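Local coordinates for 11S globulin seed storage protein (Amaranthus hypochondriacus, PDB 3QAC) that probably serves as a seed storage protein, a nutrient reservoir of the 11S globulin family built from two cupin domains, at residues I76-G81 against G154-V159; L34-D39 against R54-P59; G328-N333 against K388-D393; R354-I359 against V367-L372. One frame throughout, in Å; residues are numbered along the deposited sequence.

Contact 1 of 4, residues I76-G81 against G154-V159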
loop_
_atom_site.group_PDB
_atom_site.type_symbol
_atom_site.label_atom_id
_atom_site.label_comp_id
_atom_site.label_asym_id
_atom_site.label_seq_id
_atom_site.Cartn_x
_atom_site.Cartn_y
_atom_site.Cartn_z
ATOM N N ILE A 76 4.945 -6.440 26.589
ATOM C CA ILE A 76 4.810 -6.280 28.025
ATOM C C ILE A 76 6.181 -6.548 28.604
ATOM O O ILE A 76 6.617 -7.697 28.694
ATOM C CB ILE A 76 3.786 -7.267 28.605
ATOM C CG1 ILE A 76 2.405 -7.016 27.990
ATOM C CG2 ILE A 76 3.730 -7.167 30.105
ATOM C CD1 ILE A 76 1.984 -5.555 27.958
ATOM N N GLU A 77 6.878 -5.479 28.967
ATOM C CA GLU A 77 8.253 -5.593 29.402
ATOM C C GLU A 77 8.270 -6.140 30.809
ATOM O O GLU A 77 9.174 -6.881 31.200
ATOM C CB GLU A 77 8.922 -4.217 29.400
ATOM C CG GLU A 77 10.386 -4.274 29.752
ATOM C CD GLU A 77 10.964 -2.922 30.111
ATOM O OE1 GLU A 77 11.388 -2.757 31.279
ATOM O OE2 GLU A 77 10.994 -2.031 29.235
ATOM N N GLN A 78 7.252 -5.762 31.569
ATOM C CA GLN A 78 7.243 -6.044 32.987
ATOM C C GLN A 78 5.827 -6.111 33.481
ATOM O O GLN A 78 4.963 -5.374 33.021
ATOM C CB GLN A 78 7.966 -4.923 33.729
ATOM C CG GLN A 78 8.292 -5.230 35.190
ATOM C CD GLN A 78 9.002 -4.068 35.883
ATOM O OE1 GLN A 78 8.364 -3.089 36.272
ATOM N NE2 GLN A 78 10.324 -4.173 36.036
ATOM N N GLY A 79 5.598 -6.996 34.438
ATOM C CA GLY A 79 4.330 -7.054 35.126
ATOM C C GLY A 79 3.300 -7.933 34.452
ATOM O O GLY A 79 3.567 -8.642 33.476
ATOM N N ASN A 80 2.105 -7.893 35.013
ATOM C CA ASN A 80 0.952 -8.502 34.402
ATOM C C ASN A 80 -0.262 -7.640 34.695
ATOM O O ASN A 80 -0.220 -6.725 35.524
ATOM C CB ASN A 80 0.743 -9.935 34.897
ATOM C CG ASN A 80 1.292 -10.157 36.291
ATOM O OD1 ASN A 80 0.742 -9.660 37.283
ATOM N ND2 ASN A 80 2.390 -10.912 36.378
ATOM N N GLY A 81 -1.342 -7.934 33.990
ATOM C CA GLY A 81 -2.557 -7.165 34.101
ATOM C C GLY A 81 -3.520 -7.714 33.082
ATOM O O GLY A 81 -3.373 -8.847 32.599
ATOM N N GLY A 154 -1.704 -6.555 38.950
ATOM C CA GLY A 154 -0.560 -7.191 39.568
ATOM C C GLY A 154 0.072 -6.325 40.637
ATOM O O GLY A 154 -0.477 -5.295 41.026
ATOM N N ASP A 155 1.247 -6.739 41.098
ATOM C CA ASP A 155 1.898 -6.096 42.236
ATOM C C ASP A 155 3.063 -5.194 41.840
ATOM O O ASP A 155 3.369 -4.224 42.533
ATOM C CB ASP A 155 2.345 -7.143 43.277
ATOM C CG ASP A 155 2.625 -8.519 42.662
ATOM O OD1 ASP A 155 2.220 -9.534 43.277
ATOM O OD2 ASP A 155 3.249 -8.595 41.578
ATOM N N GLN A 156 3.714 -5.515 40.730
ATOM C CA GLN A 156 4.788 -4.671 40.214
ATOM C C GLN A 156 4.246 -3.745 39.129
ATOM O O GLN A 156 3.159 -3.971 38.607
ATOM C CB GLN A 156 5.926 -5.528 39.662
ATOM C CG GLN A 156 5.510 -6.418 38.511
ATOM C CD GLN A 156 6.417 -7.617 38.360
ATOM O OE1 GLN A 156 5.954 -8.760 38.243
ATOM N NE2 GLN A 156 7.724 -7.369 38.375
ATOM N N PRO A 157 4.990 -2.688 38.791
ATOM C CA PRO A 157 4.443 -1.814 37.751
ATOM C C PRO A 157 4.319 -2.544 36.416
ATOM O O PRO A 157 5.200 -3.311 36.037
ATOM C CB PRO A 157 5.472 -0.675 37.666
ATOM C CG PRO A 157 6.189 -0.696 38.980
ATOM C CD PRO A 157 6.241 -2.159 39.362
ATOM N N LEU A 158 3.215 -2.310 35.718
ATOM C CA LEU A 158 2.970 -2.949 34.437
ATOM C C LEU A 158 3.584 -2.085 33.359
ATOM O O LEU A 158 3.236 -0.917 33.224
ATOM C CB LEU A 158 1.465 -3.095 34.204
ATOM C CG LEU A 158 1.072 -3.595 32.816
ATOM C CD1 LEU A 158 1.743 -4.924 32.526
ATOM C CD2 LEU A 158 -0.452 -3.691 32.688
ATOM N N VAL A 159 4.509 -2.648 32.593
ATOM C CA VAL A 159 5.245 -1.844 31.622
ATOM C C VAL A 159 5.168 -2.400 30.199
ATOM O O VAL A 159 5.557 -3.545 29.920
ATOM C CB VAL A 159 6.710 -1.607 32.053
ATOM C CG1 VAL A 159 7.446 -0.757 31.019
ATOM C CG2 VAL A 159 6.756 -0.937 33.416
HETATM O O HOH W 1 1.936 -5.741 37.391
#
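Val-159 O is gripped by two successive backbone N-H groups, those of Glu-77 and Gln-78. Glu-77 N comes in nearly along the C=O axis, at a short 2.5 Å from Val-159 O, while Gln-78 N takes a lone pair in the carbonyl plane. In return Val-159 N gives an almost straight bond to Gln-78 O (2.8 Å, 173° at the hydrogen). Two residues facing one make this a classic beta bulge. Beyond it the chain kinks at Gly-79, whose backbone angles would jam a CB against the preceding carbonyl and whose CA lies close to Gln-156. Glycine therefore suits the place: Gln-156 CG rests 3.6 Å from Gly-79 CA, set between its own backbone N and carbonyl carbon (chi1 61°), and the extended chain carries its amide over Gly-79 towards Gln-78 CG. With an alanine in place of Gln-156, the CA of Gly-79 would probably lose this cover, leaving a gap beside the kink. A water links the two sides, accepting from Asn-80 N and donating to Gln-156 O at 2.5 Å. Leu-158 sends CD1 against Ile-76 CG2 (3.9 Å), two branched apolar chains fit for a buried interior. On the bulge side, Val-159 CG1 lies alongside Glu-77 CB, both pointing the same way; the carboxylate beyond reaches Tyr-349 through OE2. The bulge and the glycine bend carry the chain from strand 72-78 into strand 80-86, which belongs to the other sheet, a corner between the two sheets of the N-terminal cupin beta-barrel.

Contact 2 of 4, residues L34-D39 against R54-P59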
loop_
_atom_site.group_PDB
_atom_site.type_symbol
_atom_site.label_atom_id
_atom_site.label_comp_id
_atom_site.label_asym_id
_atom_site.label_seq_id
_atom_site.Cartn_x
_atom_site.Cartn_y
_atom_site.Cartn_z
ATOM N N LEU A 34 2.828 6.411 34.007
ATOM C CA LEU A 34 3.731 7.263 33.271
ATOM C C LEU A 34 3.712 6.851 31.809
ATOM O O LEU A 34 3.634 5.665 31.488
ATOM C CB LEU A 34 5.150 7.145 33.835
ATOM C CG LEU A 34 6.247 7.904 33.095
ATOM C CD1 LEU A 34 5.842 9.356 32.907
ATOM C CD2 LEU A 34 7.577 7.806 33.849
ATOM N N THR A 35 3.768 7.844 30.932
ATOM C CA THR A 35 3.872 7.603 29.513
ATOM C C THR A 35 5.083 8.337 28.982
ATOM O O THR A 35 5.135 9.569 28.995
ATOM C CB THR A 35 2.606 8.057 28.766
ATOM O OG1 THR A 35 1.504 7.252 29.188
ATOM C CG2 THR A 35 2.789 7.895 27.255
ATOM N N GLU A 36 6.055 7.573 28.509
ATOM C CA GLU A 36 7.255 8.139 27.941
ATOM C C GLU A 36 7.241 8.036 26.425
ATOM O O GLU A 36 7.060 6.943 25.857
ATOM C CB GLU A 36 8.461 7.434 28.523
ATOM C CG GLU A 36 8.361 7.290 30.024
ATOM C CD GLU A 36 9.492 6.481 30.600
ATOM O OE1 GLU A 36 9.225 5.387 31.129
ATOM O OE2 GLU A 36 10.652 6.938 30.522
ATOM N N VAL A 37 7.434 9.178 25.768
ATOM C CA VAL A 37 7.301 9.252 24.318
ATOM C C VAL A 37 8.631 9.569 23.661
ATOM O O VAL A 37 9.278 10.590 23.982
ATOM C CB VAL A 37 6.271 10.308 23.905
ATOM C CG1 VAL A 37 6.092 10.321 22.383
ATOM C CG2 VAL A 37 4.949 10.066 24.635
ATOM N N TRP A 38 9.054 8.686 22.754
ATOM C CA TRP A 38 10.276 8.942 22.023
ATOM C C TRP A 38 9.985 10.068 21.053
ATOM O O TRP A 38 8.826 10.377 20.801
ATOM C CB TRP A 38 10.777 7.698 21.303
ATOM C CG TRP A 38 11.626 6.808 22.165
ATOM C CD1 TRP A 38 12.979 6.631 22.084
ATOM C CD2 TRP A 38 11.176 5.968 23.236
ATOM N NE1 TRP A 38 13.396 5.736 23.044
ATOM C CE2 TRP A 38 12.303 5.314 23.760
ATOM C CE3 TRP A 38 9.924 5.708 23.803
ATOM C CZ2 TRP A 38 12.217 4.410 24.827
ATOM C CZ3 TRP A 38 9.838 4.815 24.852
ATOM C CH2 TRP A 38 10.978 4.177 25.356
ATOM N N ASP A 39 11.037 10.674 20.522
ATOM C CA ASP A 39 10.903 11.792 19.595
ATOM C C ASP A 39 10.673 11.270 18.184
ATOM O O ASP A 39 11.592 10.800 17.523
ATOM C CB ASP A 39 12.163 12.667 19.657
ATOM C CG ASP A 39 12.084 13.897 18.767
ATOM O OD1 ASP A 39 11.069 14.112 18.069
ATOM O OD2 ASP A 39 13.065 14.658 18.760
ATOM N N ARG A 54 6.351 4.150 25.841
ATOM C CA ARG A 54 6.444 3.173 26.897
ATOM C C ARG A 54 5.532 3.666 27.997
ATOM O O ARG A 54 5.625 4.816 28.411
ATOM C CB ARG A 54 7.883 3.021 27.375
ATOM C CG ARG A 54 8.022 2.235 28.667
ATOM C CD ARG A 54 9.482 2.040 29.044
ATOM N NE ARG A 54 10.154 3.309 29.308
ATOM C CZ ARG A 54 11.422 3.558 28.999
ATOM N NH1 ARG A 54 11.956 4.742 29.264
ATOM N NH2 ARG A 54 12.155 2.625 28.410
ATOM N N ARG A 55 4.605 2.823 28.424
ATOM C CA ARG A 55 3.696 3.209 29.487
ATOM C C ARG A 55 4.027 2.378 30.687
ATOM O O ARG A 55 4.218 1.158 30.587
ATOM C CB ARG A 55 2.234 2.989 29.116
ATOM C CG ARG A 55 1.779 3.707 27.854
ATOM C CD ARG A 55 0.272 3.563 27.678
ATOM N NE ARG A 55 -0.200 4.137 26.423
ATOM C CZ ARG A 55 -0.404 5.440 26.217
ATOM N NH1 ARG A 55 -0.146 6.329 27.175
ATOM N NH2 ARG A 55 -0.841 5.860 25.038
ATOM N N THR A 56 4.117 3.058 31.819
ATOM C CA THR A 56 4.305 2.413 33.091
ATOM C C THR A 56 3.040 2.660 33.872
ATOM O O THR A 56 2.727 3.787 34.232
ATOM C CB THR A 56 5.490 3.019 33.813
ATOM O OG1 THR A 56 6.666 2.800 33.028
ATOM C CG2 THR A 56 5.663 2.384 35.179
ATOM N N ILE A 57 2.282 1.605 34.080
ATOM C CA ILE A 57 1.028 1.709 34.788
ATOM C C ILE A 57 1.249 1.141 36.172
ATOM O O ILE A 57 1.538 -0.053 36.325
ATOM C CB ILE A 57 -0.057 0.868 34.106
ATOM C CG1 ILE A 57 -0.149 1.222 32.622
ATOM C CG2 ILE A 57 -1.393 1.046 34.810
ATOM C CD1 ILE A 57 -1.145 0.388 31.862
ATOM N N GLU A 58 1.116 1.995 37.177
ATOM C CA GLU A 58 1.290 1.566 38.560
ATOM C C GLU A 58 0.243 0.517 38.937
ATOM O O GLU A 58 -0.807 0.431 38.297
ATOM C CB GLU A 58 1.214 2.767 39.507
ATOM C CG GLU A 58 2.243 3.856 39.230
ATOM C CD GLU A 58 2.005 5.085 40.082
ATOM O OE1 GLU A 58 1.252 4.970 41.077
ATOM O OE2 GLU A 58 2.561 6.165 39.761
ATOM N N PRO A 59 0.531 -0.296 39.966
ATOM C CA PRO A 59 -0.476 -1.251 40.442
ATOM C C PRO A 59 -1.812 -0.550 40.712
ATOM O O PRO A 59 -1.836 0.595 41.189
ATOM C CB PRO A 59 0.133 -1.789 41.744
ATOM C CG PRO A 59 1.599 -1.632 41.563
ATOM C CD PRO A 59 1.805 -0.410 40.700
HETATM O O HOH W 2 6.602 4.514 31.134
#
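Arg-54 and Glu-36 meet with their flat groups turned 53° apart. The guanidinium offers its NE and NH1 side to the carboxylate: NE binds Glu-36 OE1 at 2.9 Å and NH1 binds Glu-36 OE2 at 2.8 Å. Both oxygens lie near the guanidinium plane, yet both are approached from above the carboxylate plane. A bend at chi3 (63°) turns the otherwise extended arginine chain toward this partner. Over one guanidinium face stands the edge of the Trp-38 ring, its plane tilted 68°, with CH2 3.6 Å from Arg-54 NH2; the ring also packs on Arg-54 CB. Glu-36 and Arg-54 sit on neighbouring, nearly antiparallel strands of the N-terminal cupin barrel, where they form a hydrogen-bonded pair; the axes of 34-37 and 54-57 approach to 4.6 Å. A leucine in place of Arg-54 would probably leave the Glu-36 carboxylate without its counter-charge and Tyr-349 OH without the donor NH2. Next along this face, a water donates to Glu-36 OE1 (2.8 Å) and bonds Thr-56 OG1. On the other face Arg-55 lies alongside Thr-35, its NH1 making a weak bond to Thr-35 OG1, while its NH2 forms a salt bridge with Glu-190.

Contact 3 of 4, residues G328-N333 against K388-D393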
loop_
_atom_site.group_PDB
_atom_site.type_symbol
_atom_site.label_atom_id
_atom_site.label_comp_id
_atom_site.label_asym_id
_atom_site.label_seq_id
_atom_site.Cartn_x
_atom_site.Cartn_y
_atom_site.Cartn_z
ATOM N N GLY A 328 15.091 -11.272 21.454
ATOM C CA GLY A 328 16.383 -11.908 21.446
ATOM C C GLY A 328 16.988 -11.906 22.830
ATOM O O GLY A 328 16.871 -10.920 23.567
ATOM N N VAL A 329 17.594 -13.028 23.207
ATOM C CA VAL A 329 18.439 -13.028 24.383
ATOM C C VAL A 329 19.845 -13.475 24.008
ATOM O O VAL A 329 20.055 -14.552 23.434
ATOM C CB VAL A 329 17.848 -13.839 25.570
ATOM C CG1 VAL A 329 16.357 -13.546 25.709
ATOM C CG2 VAL A 329 18.100 -15.326 25.396
ATOM N N LEU A 330 20.810 -12.612 24.291
ATOM C CA LEU A 330 22.189 -12.997 24.125
ATOM C C LEU A 330 22.717 -13.139 25.516
ATOM O O LEU A 330 22.486 -12.289 26.354
ATOM C CB LEU A 330 22.983 -11.963 23.329
ATOM C CG LEU A 330 22.841 -12.006 21.811
ATOM C CD1 LEU A 330 23.646 -10.889 21.201
ATOM C CD2 LEU A 330 23.320 -13.345 21.273
ATOM N N TYR A 331 23.384 -14.254 25.768
ATOM C CA TYR A 331 23.990 -14.518 27.068
ATOM C C TYR A 331 25.343 -13.829 27.111
ATOM O O TYR A 331 25.764 -13.242 26.112
ATOM C CB TYR A 331 24.142 -16.025 27.272
ATOM C CG TYR A 331 22.820 -16.760 27.308
ATOM C CD1 TYR A 331 21.754 -16.272 28.057
ATOM C CD2 TYR A 331 22.640 -17.945 26.602
ATOM C CE1 TYR A 331 20.538 -16.939 28.100
ATOM C CE2 TYR A 331 21.428 -18.630 26.643
ATOM C CZ TYR A 331 20.383 -18.120 27.391
ATOM O OH TYR A 331 19.185 -18.792 27.431
ATOM N N ARG A 332 26.026 -13.905 28.252
ATOM C CA ARG A 332 27.298 -13.198 28.410
ATOM C C ARG A 332 28.237 -13.386 27.213
ATOM O O ARG A 332 28.523 -14.506 26.796
ATOM C CB ARG A 332 27.988 -13.531 29.756
ATOM C CG ARG A 332 28.671 -14.904 29.858
ATOM C CD ARG A 332 30.192 -14.790 30.128
ATOM N NE ARG A 332 30.567 -14.852 31.546
ATOM C CZ ARG A 332 31.478 -15.687 32.054
ATOM N NH1 ARG A 332 32.114 -16.547 31.267
ATOM N NH2 ARG A 332 31.757 -15.668 33.355
ATOM N N ASN A 333 28.682 -12.258 26.661
ATOM C CA ASN A 333 29.658 -12.196 25.564
ATOM C C ASN A 333 29.227 -12.860 24.259
ATOM O O ASN A 333 30.019 -12.987 23.331
ATOM C CB ASN A 333 31.026 -12.710 26.014
ATOM C CG ASN A 333 31.541 -11.982 27.248
ATOM O OD1 ASN A 333 31.278 -10.792 27.442
ATOM N ND2 ASN A 333 32.274 -12.698 28.094
ATOM N N LYS A 388 25.230 -7.570 16.845
ATOM C CA LYS A 388 24.937 -7.272 18.236
ATOM C C LYS A 388 25.874 -8.097 19.095
ATOM O O LYS A 388 25.873 -9.325 19.018
ATOM C CB LYS A 388 23.486 -7.613 18.591
ATOM C CG LYS A 388 22.456 -7.252 17.519
ATOM C CD LYS A 388 21.034 -7.372 18.084
ATOM C CE LYS A 388 19.969 -7.140 17.032
ATOM N NZ LYS A 388 19.803 -8.338 16.176
ATOM N N GLN A 389 26.687 -7.421 19.896
ATOM C CA GLN A 389 27.640 -8.106 20.754
ATOM C C GLN A 389 27.292 -7.859 22.212
ATOM O O GLN A 389 27.431 -6.743 22.721
ATOM C CB GLN A 389 29.055 -7.644 20.436
ATOM C CG GLN A 389 30.051 -7.885 21.537
ATOM C CD GLN A 389 30.854 -9.133 21.313
ATOM O OE1 GLN A 389 31.786 -9.151 20.505
ATOM N NE2 GLN A 389 30.500 -10.191 22.029
ATOM N N ALA A 390 26.806 -8.902 22.876
ATOM C CA ALA A 390 26.462 -8.811 24.291
ATOM C C ALA A 390 27.712 -8.592 25.143
ATOM O O ALA A 390 28.810 -9.046 24.803
ATOM C CB ALA A 390 25.732 -10.072 24.738
ATOM N N PHE A 391 27.544 -7.898 26.259
ATOM C CA PHE A 391 28.615 -7.823 27.240
ATOM C C PHE A 391 28.339 -8.805 28.375
ATOM O O PHE A 391 27.463 -9.670 28.253
ATOM C CB PHE A 391 28.829 -6.395 27.740
ATOM C CG PHE A 391 29.490 -5.502 26.727
ATOM C CD1 PHE A 391 30.600 -5.946 26.015
ATOM C CD2 PHE A 391 29.006 -4.222 26.482
ATOM C CE1 PHE A 391 31.218 -5.123 25.075
ATOM C CE2 PHE A 391 29.615 -3.397 25.551
ATOM C CZ PHE A 391 30.722 -3.846 24.844
ATOM N N GLU A 392 29.085 -8.669 29.469
ATOM C CA GLU A 392 29.148 -9.698 30.512
ATOM C C GLU A 392 27.785 -10.047 31.123
ATOM O O GLU A 392 27.570 -11.153 31.617
ATOM C CB GLU A 392 30.153 -9.291 31.597
ATOM C CG GLU A 392 31.588 -9.103 31.077
ATOM C CD GLU A 392 31.709 -7.972 30.046
ATOM O OE1 GLU A 392 30.931 -6.997 30.142
ATOM O OE2 GLU A 392 32.579 -8.054 29.143
ATOM N N ASP A 393 26.856 -9.104 31.071
ATOM C CA ASP A 393 25.545 -9.342 31.637
ATOM C C ASP A 393 24.566 -9.873 30.594
ATOM O O ASP A 393 23.392 -10.104 30.872
ATOM C CB ASP A 393 25.015 -8.064 32.275
ATOM C CG ASP A 393 24.716 -8.241 33.741
ATOM O OD1 ASP A 393 25.460 -9.008 34.397
ATOM O OD2 ASP A 393 23.740 -7.622 34.229
#
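Just past the end of strand 324-330 the backbone brings Arg-332 and Asn-333 up to Glu-392 and Phe-391, with CA atoms 4.5 and 4.8 Å apart, at the corner where the chain leaves strand 385-391. Asn-333 N donates to Phe-391 O at 3.3 Å, straight at the hydrogen (168°) but from well above the carbonyl plane. Two CA-H groups add to the grip: Arg-332 CA points at Phe-391 O, and Asn-333 CA at Ala-390 O from 3.3 Å. Asn-333 has positive phi (62°), a conformation that asparagine tolerates better than most residues. Beneath this polar edge, Leu-330 turns toward the opposite segment and sets its CB 3.6 Å from Ala-390 CB. Its CD1 reaches further, over Lys-388 O, because CG stands anti to the carbonyl carbon (chi1 -80°). The small methyl of Ala-390 fits between Leu-330 and Tyr-331 O, where a bulkier group would have little room. Gln-389, bent at chi2, brings NE2 to 3.1 Å from Asn-333 O; this residue also packs on Leu-219 of the second subunit. Strands 324-330 and 385-391 lie in different sheets of the C-terminal cupin domain, so the contact joins the two sheets where the chain turns its corner at 392-393. A backbone N-H bond and CA-H contacts beside a small apolar patch imply that close packing joins these segments; no charged pair does, Asp-393 spending its charge on Arg-352.

Contact 4 of 4, residues R354-I359 against V367-L372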
loop_
_atom_site.group_PDB
_atom_site.type_symbol
_atom_site.label_atom_id
_atom_site.label_comp_id
_atom_site.label_asym_id
_atom_site.label_seq_id
_atom_site.Cartn_x
_atom_site.Cartn_y
_atom_site.Cartn_z
ATOM N N ARG A 354 23.321 -5.170 28.063
ATOM C CA ARG A 354 24.043 -4.150 27.342
ATOM C C ARG A 354 24.730 -4.805 26.167
ATOM O O ARG A 354 25.164 -5.955 26.261
ATOM C CB ARG A 354 25.079 -3.491 28.257
ATOM C CG ARG A 354 25.899 -2.399 27.589
ATOM C CD ARG A 354 26.756 -1.649 28.609
ATOM N NE ARG A 354 25.939 -0.988 29.628
ATOM C CZ ARG A 354 25.618 0.306 29.621
ATOM N NH1 ARG A 354 26.050 1.098 28.642
ATOM N NH2 ARG A 354 24.870 0.807 30.602
ATOM N N GLY A 355 24.812 -4.080 25.054
ATOM C CA GLY A 355 25.432 -4.612 23.860
ATOM C C GLY A 355 26.159 -3.573 23.037
ATOM O O GLY A 355 25.709 -2.429 22.929
ATOM N N ARG A 356 27.305 -3.959 22.486
ATOM C CA ARG A 356 27.959 -3.147 21.469
ATOM C C ARG A 356 27.221 -3.444 20.163
ATOM O O ARG A 356 27.260 -4.555 19.625
ATOM C CB ARG A 356 29.476 -3.427 21.380
ATOM C CG ARG A 356 30.137 -3.216 19.992
ATOM C CD ARG A 356 31.299 -2.192 19.991
ATOM N NE ARG A 356 30.879 -0.870 20.464
ATOM C CZ ARG A 356 31.592 0.256 20.344
ATOM N NH1 ARG A 356 32.783 0.247 19.745
ATOM N NH2 ARG A 356 31.109 1.405 20.818
ATOM N N ILE A 357 26.509 -2.442 19.683
ATOM C CA ILE A 357 25.738 -2.595 18.478
ATOM C C ILE A 357 26.393 -1.790 17.387
ATOM O O ILE A 357 26.724 -0.624 17.564
ATOM C CB ILE A 357 24.266 -2.172 18.704
ATOM C CG1 ILE A 357 23.612 -3.138 19.698
ATOM C CG2 ILE A 357 23.499 -2.162 17.389
ATOM C CD1 ILE A 357 22.283 -2.676 20.219
ATOM N N GLN A 358 26.616 -2.429 16.256
ATOM C CA GLN A 358 27.158 -1.701 15.130
ATOM C C GLN A 358 26.291 -1.890 13.877
ATOM O O GLN A 358 25.883 -3.018 13.533
ATOM C CB GLN A 358 28.631 -2.049 14.883
ATOM C CG GLN A 358 29.254 -1.127 13.839
ATOM C CD GLN A 358 30.748 -1.321 13.650
ATOM O OE1 GLN A 358 31.317 -2.367 13.996
ATOM N NE2 GLN A 358 31.390 -0.311 13.078
ATOM N N ILE A 359 26.007 -0.762 13.222
ATOM C CA ILE A 359 25.090 -0.709 12.103
ATOM C C ILE A 359 25.762 0.008 10.945
ATOM O O ILE A 359 26.422 1.044 11.124
ATOM C CB ILE A 359 23.795 0.022 12.491
ATOM C CG1 ILE A 359 23.183 -0.615 13.735
ATOM C CG2 ILE A 359 22.818 0.095 11.315
ATOM C CD1 ILE A 359 21.940 0.090 14.214
ATOM N N VAL A 367 27.028 3.701 10.865
ATOM C CA VAL A 367 26.160 4.823 11.202
ATOM C C VAL A 367 25.850 4.723 12.666
ATOM O O VAL A 367 25.150 5.543 13.235
ATOM C CB VAL A 367 24.866 4.833 10.382
ATOM C CG1 VAL A 367 25.180 5.175 8.916
ATOM C CG2 VAL A 367 24.116 3.481 10.517
ATOM N N PHE A 368 26.416 3.700 13.275
ATOM C CA PHE A 368 26.144 3.420 14.661
ATOM C C PHE A 368 27.191 2.461 15.177
ATOM O O PHE A 368 27.463 1.429 14.561
ATOM C CB PHE A 368 24.758 2.792 14.820
ATOM C CG PHE A 368 24.286 2.775 16.226
ATOM C CD1 PHE A 368 24.303 1.610 16.963
ATOM C CD2 PHE A 368 23.853 3.950 16.829
ATOM C CE1 PHE A 368 23.871 1.606 18.273
ATOM C CE2 PHE A 368 23.432 3.958 18.128
ATOM C CZ PHE A 368 23.444 2.784 18.860
ATOM N N ASP A 369 27.790 2.825 16.301
ATOM C CA ASP A 369 28.739 1.968 16.985
ATOM C C ASP A 369 28.785 2.430 18.428
ATOM O O ASP A 369 29.671 3.172 18.828
ATOM C CB ASP A 369 30.125 2.037 16.344
ATOM C CG ASP A 369 31.088 0.984 16.916
ATOM O OD1 ASP A 369 30.636 0.122 17.712
ATOM O OD2 ASP A 369 32.295 1.024 16.570
ATOM N N GLU A 370 27.789 2.001 19.194
ATOM C CA GLU A 370 27.589 2.464 20.552
ATOM C C GLU A 370 27.053 1.269 21.317
ATOM O O GLU A 370 26.709 0.247 20.711
ATOM C CB GLU A 370 26.540 3.580 20.558
ATOM C CG GLU A 370 26.823 4.745 21.526
ATOM C CD GLU A 370 25.545 5.448 21.997
ATOM O OE1 GLU A 370 25.018 6.315 21.245
ATOM O OE2 GLU A 370 25.070 5.123 23.122
ATOM N N GLU A 371 26.957 1.405 22.638
ATOM C CA GLU A 371 26.378 0.366 23.479
ATOM C C GLU A 371 24.934 0.698 23.809
ATOM O O GLU A 371 24.635 1.808 24.247
ATOM C CB GLU A 371 27.147 0.244 24.790
ATOM C CG GLU A 371 28.576 -0.231 24.647
ATOM C CD GLU A 371 29.384 -0.010 25.925
ATOM O OE1 GLU A 371 28.761 0.188 26.999
ATOM O OE2 GLU A 371 30.638 -0.028 25.850
ATOM N N LEU A 372 24.041 -0.267 23.616
ATOM C CA LEU A 372 22.648 -0.081 24.000
ATOM C C LEU A 372 22.435 -0.732 25.338
ATOM O O LEU A 372 22.963 -1.822 25.588
ATOM C CB LEU A 372 21.722 -0.779 23.017
ATOM C CG LEU A 372 20.955 -0.125 21.877
ATOM C CD1 LEU A 372 19.705 -1.001 21.647
ATOM C CD2 LEU A 372 20.580 1.298 22.167
#
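Ile-357 and Leu-372 pack on the inner face of a beta hairpin, strands 354-360 and 366-373, in the C-terminal cupin barrel; the axes of 354-359 and 368-372 approach to 4.4 Å. This is the crowded side: Ile-357 CD1 presses on Leu-372 CG at 3.3 Å, closer than two carbons normally come. Branched aliphatic residues suit it, facing Met-348 and Val-378. Phe-368 continues the layer, its ring edge meeting Ile-357 CB with CE1 3.8 Å away. With CG anti to the backbone N (chi1 -166°), the ring lies back along the hairpin toward Ile-357, while Phe-368 CB packs on Ile-359 CB. The face of Arg-356, Asp-369 and Glu-371 is polar and more open, although Gln-358 on it is buried; exposed Glu-370 lies on the Ile-357 face. Arg-354, bent at chi3, swings NH1 to Glu-371 OE1 in a 3.3 Å salt bridge, the oxygen met nearly end-on and the flat groups 83° apart. Arg-356 lays a guanidinium face against the Asp-369 carboxylate, a pairing by charge whose geometry is doubtful. The amide of Gln-358 stacks on that same carboxylate, planes 14° apart, and Gln-358 OE1 accepts from Glu-216 N of the second subunit. Near the turn two residues, Val-367 and Phe-368, stand against one, Ile-359, in a classic beta bulge: Val-367 N donates to Ile-359 O at 2.7 Å, and Phe-368 N reaches the same oxygen only weakly.

The four contacts fall into two pairs, one in each cupin domain. Contacts 1 and 2 have centres 12 Å apart and share a sheet, since strands 158-164 and 51-57 are neighbours: Leu-158 O lies 2.8 Å from Ile-57 N, a probable hydrogen bond. Contacts 3 and 4 are 12 Å apart between centres, with Gln-389 O 2.8 Å from Arg-356 N, and contact 4 is nested in the loop that contact 3 closes. The pairs do not touch; contacts 2 and 4 come nearest, about 8 Å between closest atoms. Tyr-349, of the C-terminal domain, hydrogen-bonds both Glu-77 of contact 1 and Arg-54 of contact 2, and so ties the N-terminal pair to the other domain.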